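Local coordinates for protein serpin B3 (Homo sapiens, PDB 4ZK3) that probably inhibits proteases as a serpin and, as squamous cell carcinoma antigen 1, is linked to the aggregating Pso p27 complex of psoriasis, at residues N178-F190 and E233-V245. Numbering follows the deposited sequence.
Sequences NAIYFKGQWEKKF and EIPYKGKDLSMIV
E187 OE2 is gripped twice: K239 NZ lies 2.9 Å away in a salt bridge, on the syn lone pair, and a water donates to it while accepting from G238 N. The extended E187 side chain, its CG trans to N, reaches the type II turn Y236–K239. Two nearly straight backbone bonds flank the W186–Y236 bridge, K237 N to Q185 O (2.8 Å, N-H...O 174°) and E187 N to P235 O (3.0 Å, 173°). A second water donates to P235 O and accepts from K188 N.

Beneath this polar layer Y236 lies between F182 and W186. F182 presents its edge to one face, CZ above the ring centre, planes at 75°. W186 runs nearly parallel but slid apart, its CZ3 3.4 Å from Y236 CE1. I234 CG2 packs on W186 CE3 at 3.5 Å, and M243 SD sits at the indole edge, 4.0 Å from W186 CH2, a Met-aromatic contact. W186 NE1 donates a hydrogen bond to T337 O, just before strand 340-351. This fits the serpin breach; strand 340-351, touched by Y236 at A341, pairs with 174-185 and 325-336, consistent with an inserted reactive-centre loop. The buried Y236 OH has no partner in the model, so aromatic contact probably holds the ring's end, with W186 CH2 3.5 Å from Y236 OH.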
# COMPACT_ATOMS: atom_id res chain seq x y z
N ASN A 178 7.08 8.88 -0.16
CA ASN A 178 7.09 7.80 0.79
C ASN A 178 7.54 6.50 0.15
O ASN A 178 7.09 6.15 -0.94
CB ASN A 178 5.67 7.52 1.35
CG ASN A 178 5.66 6.35 2.29
OD1 ASN A 178 5.97 6.51 3.49
ND2 ASN A 178 5.42 5.19 1.78
N ALA A 179 8.45 5.77 0.80
CA ALA A 179 8.80 4.40 0.40
C ALA A 179 8.65 3.44 1.56
O ALA A 179 9.05 3.74 2.70
CB ALA A 179 10.24 4.33 -0.12
N ILE A 180 8.11 2.28 1.26
CA ILE A 180 7.88 1.21 2.23
C ILE A 180 8.40 -0.12 1.67
O ILE A 180 8.29 -0.38 0.43
CB ILE A 180 6.38 1.09 2.59
CG1 ILE A 180 6.14 0.03 3.66
CG2 ILE A 180 5.52 0.71 1.35
CD1 ILE A 180 4.70 -0.04 4.20
N TYR A 181 9.03 -0.93 2.54
CA TYR A 181 9.71 -2.15 2.13
C TYR A 181 9.59 -3.22 3.20
O TYR A 181 9.78 -2.94 4.39
CB TYR A 181 11.20 -1.90 1.82
CG TYR A 181 11.91 -3.17 1.46
CD1 TYR A 181 11.83 -3.65 0.18
CD2 TYR A 181 12.62 -3.93 2.43
CE1 TYR A 181 12.43 -4.84 -0.19
CE2 TYR A 181 13.23 -5.15 2.06
CZ TYR A 181 13.14 -5.59 0.76
OH TYR A 181 13.72 -6.78 0.31
N PHE A 182 9.22 -4.43 2.79
CA PHE A 182 9.04 -5.55 3.66
C PHE A 182 9.68 -6.79 2.99
O PHE A 182 9.42 -7.05 1.82
CB PHE A 182 7.58 -5.81 3.88
CG PHE A 182 7.31 -7.12 4.53
CD1 PHE A 182 7.72 -7.34 5.85
CD2 PHE A 182 6.72 -8.16 3.82
CE1 PHE A 182 7.49 -8.59 6.46
CE2 PHE A 182 6.48 -9.37 4.41
CZ PHE A 182 6.86 -9.60 5.72
N LYS A 183 10.50 -7.55 3.72
CA LYS A 183 10.85 -8.88 3.26
C LYS A 183 10.86 -9.80 4.46
O LYS A 183 11.45 -9.48 5.44
CB LYS A 183 12.22 -8.92 2.58
CG LYS A 183 12.53 -10.28 1.92
CD LYS A 183 13.97 -10.31 1.35
CE LYS A 183 14.37 -11.72 0.94
NZ LYS A 183 15.18 -11.63 -0.32
N GLY A 184 10.12 -10.89 4.43
CA GLY A 184 10.06 -11.75 5.62
C GLY A 184 9.95 -13.21 5.25
O GLY A 184 9.40 -13.55 4.20
N GLN A 185 10.48 -14.04 6.12
CA GLN A 185 10.32 -15.50 6.04
C GLN A 185 8.94 -15.95 6.57
O GLN A 185 8.51 -15.45 7.60
CB GLN A 185 11.38 -16.17 6.90
CG GLN A 185 12.85 -15.93 6.49
CD GLN A 185 13.85 -16.44 7.54
OE1 GLN A 185 13.61 -17.42 8.23
NE2 GLN A 185 14.94 -15.74 7.67
N TRP A 186 8.31 -16.93 5.90
CA TRP A 186 7.13 -17.61 6.42
C TRP A 186 7.54 -18.22 7.69
O TRP A 186 8.68 -18.64 7.82
CB TRP A 186 6.67 -18.73 5.49
CG TRP A 186 6.17 -18.30 4.19
CD1 TRP A 186 6.66 -18.70 2.98
CD2 TRP A 186 5.12 -17.34 3.90
NE1 TRP A 186 5.98 -18.08 1.96
CE2 TRP A 186 5.03 -17.26 2.48
CE3 TRP A 186 4.28 -16.54 4.69
CZ2 TRP A 186 4.11 -16.40 1.84
CZ3 TRP A 186 3.39 -15.72 4.07
CH2 TRP A 186 3.30 -15.64 2.65
N GLU A 187 6.64 -18.26 8.65
CA GLU A 187 6.88 -19.01 9.84
C GLU A 187 7.10 -20.53 9.54
O GLU A 187 8.02 -21.13 10.12
CB GLU A 187 5.74 -18.81 10.82
CG GLU A 187 5.78 -19.79 12.02
CD GLU A 187 4.68 -19.49 13.00
OE1 GLU A 187 3.51 -19.68 12.68
OE2 GLU A 187 5.00 -18.97 14.07
N LYS A 188 6.22 -21.09 8.71
CA LYS A 188 6.34 -22.42 8.13
C LYS A 188 6.60 -22.35 6.64
O LYS A 188 5.68 -22.12 5.81
CB LYS A 188 5.07 -23.19 8.37
CG LYS A 188 4.85 -23.50 9.85
CD LYS A 188 3.44 -23.98 10.18
CE LYS A 188 3.06 -23.78 11.66
NZ LYS A 188 1.58 -23.91 11.91
N LYS A 189 7.86 -22.52 6.28
CA LYS A 189 8.26 -22.44 4.89
C LYS A 189 7.64 -23.55 4.03
O LYS A 189 7.18 -24.53 4.53
CB LYS A 189 9.75 -22.46 4.79
CG LYS A 189 10.36 -21.20 5.35
CD LYS A 189 11.84 -21.10 5.06
CE LYS A 189 12.39 -19.83 5.67
NZ LYS A 189 13.66 -19.51 4.97
N PHE A 190 7.52 -23.30 2.74
CA PHE A 190 7.10 -24.32 1.83
C PHE A 190 8.34 -25.12 1.44
O PHE A 190 9.40 -24.55 1.40
CB PHE A 190 6.51 -23.68 0.59
CG PHE A 190 5.17 -23.04 0.83
CD1 PHE A 190 5.09 -21.70 1.28
CD2 PHE A 190 3.99 -23.75 0.61
CE1 PHE A 190 3.86 -21.11 1.50
CE2 PHE A 190 2.74 -23.15 0.83
CZ PHE A 190 2.67 -21.83 1.25
N GLU A 233 -4.96 -17.10 7.60
CA GLU A 233 -3.81 -16.31 8.05
C GLU A 233 -2.56 -17.16 7.91
O GLU A 233 -2.48 -18.26 8.43
CB GLU A 233 -3.97 -15.82 9.51
CG GLU A 233 -2.76 -15.08 10.05
CD GLU A 233 -2.56 -15.17 11.52
OE1 GLU A 233 -2.91 -16.20 12.14
OE2 GLU A 233 -1.96 -14.21 12.06
N ILE A 234 -1.57 -16.61 7.23
CA ILE A 234 -0.29 -17.26 7.02
C ILE A 234 0.73 -16.38 7.72
O ILE A 234 1.11 -15.36 7.18
CB ILE A 234 0.07 -17.41 5.52
CG1 ILE A 234 -1.10 -17.96 4.71
CG2 ILE A 234 1.28 -18.31 5.36
CD1 ILE A 234 -0.93 -18.03 3.21
N PRO A 235 1.19 -16.78 8.94
CA PRO A 235 2.09 -15.86 9.64
C PRO A 235 3.50 -15.79 9.05
O PRO A 235 4.03 -16.80 8.57
CB PRO A 235 2.17 -16.44 11.04
CG PRO A 235 0.95 -17.30 11.20
CD PRO A 235 0.71 -17.87 9.82
N TYR A 236 4.13 -14.63 9.21
CA TYR A 236 5.56 -14.53 9.05
C TYR A 236 6.24 -14.95 10.32
O TYR A 236 5.69 -14.87 11.40
CB TYR A 236 5.95 -13.13 8.57
CG TYR A 236 5.40 -12.87 7.18
CD1 TYR A 236 6.05 -13.40 6.05
CD2 TYR A 236 4.28 -12.11 6.98
CE1 TYR A 236 5.55 -13.22 4.77
CE2 TYR A 236 3.74 -11.90 5.71
CZ TYR A 236 4.39 -12.47 4.60
OH TYR A 236 3.90 -12.30 3.35
N LYS A 237 7.46 -15.42 10.19
CA LYS A 237 8.24 -15.84 11.36
C LYS A 237 8.41 -14.70 12.34
O LYS A 237 8.84 -13.61 11.95
CB LYS A 237 9.59 -16.36 10.90
CG LYS A 237 10.39 -17.04 12.02
CD LYS A 237 11.75 -17.49 11.53
CE LYS A 237 12.67 -17.88 12.69
NZ LYS A 237 13.27 -19.18 12.34
N GLY A 238 8.13 -15.01 13.62
CA GLY A 238 8.11 -14.05 14.73
C GLY A 238 6.70 -13.61 15.03
O GLY A 238 6.47 -13.02 16.06
N LYS A 239 5.76 -13.87 14.11
CA LYS A 239 4.38 -13.44 14.19
C LYS A 239 4.18 -11.92 14.36
O LYS A 239 3.13 -11.49 14.81
CB LYS A 239 3.63 -14.18 15.30
CG LYS A 239 3.62 -15.72 15.21
CD LYS A 239 2.70 -16.28 16.32
CE LYS A 239 3.14 -17.62 16.88
NZ LYS A 239 2.79 -18.67 15.89
N ASP A 240 5.11 -11.09 13.95
CA ASP A 240 4.81 -9.63 13.99
C ASP A 240 3.86 -9.20 12.84
O ASP A 240 3.09 -8.20 12.96
CB ASP A 240 6.12 -8.83 13.98
CG ASP A 240 6.87 -8.97 15.33
OD1 ASP A 240 6.22 -9.44 16.30
OD2 ASP A 240 8.08 -8.70 15.37
N LEU A 241 3.97 -9.96 11.74
CA LEU A 241 3.24 -9.72 10.53
C LEU A 241 2.63 -11.01 9.99
O LEU A 241 3.10 -12.11 10.29
CB LEU A 241 4.18 -9.11 9.50
CG LEU A 241 4.62 -7.67 9.80
CD1 LEU A 241 6.08 -7.65 10.17
CD2 LEU A 241 4.39 -6.78 8.58
N SER A 242 1.54 -10.88 9.26
CA SER A 242 0.92 -12.02 8.59
C SER A 242 0.42 -11.63 7.20
O SER A 242 0.15 -10.49 6.93
CB SER A 242 -0.28 -12.48 9.37
OG SER A 242 0.05 -13.09 10.55
N MET A 243 0.22 -12.63 6.36
CA MET A 243 -0.42 -12.44 5.08
C MET A 243 -1.77 -13.10 5.26
O MET A 243 -1.84 -14.25 5.68
CB MET A 243 0.30 -13.11 3.91
CG MET A 243 -0.49 -13.01 2.59
SD MET A 243 0.35 -13.50 1.07
CE MET A 243 1.46 -12.14 0.73
N ILE A 244 -2.82 -12.35 4.99
CA ILE A 244 -4.21 -12.88 5.08
C ILE A 244 -4.68 -13.09 3.66
O ILE A 244 -4.46 -12.20 2.82
CB ILE A 244 -5.15 -11.85 5.71
CG1 ILE A 244 -4.66 -11.49 7.08
CG2 ILE A 244 -6.61 -12.33 5.70
CD1 ILE A 244 -4.37 -12.65 7.96
N VAL A 245 -5.34 -14.21 3.40
CA VAL A 245 -5.83 -14.51 2.04
C VAL A 245 -7.33 -14.82 2.10
O VAL A 245 -7.77 -15.52 3.02
CB VAL A 245 -5.08 -15.72 1.42
CG1 VAL A 245 -5.65 -16.10 0.06
CG2 VAL A 245 -3.60 -15.47 1.28
O HOH W 1 7.19 -17.60 14.55
O HOH W 2 3.58 -19.52 7.91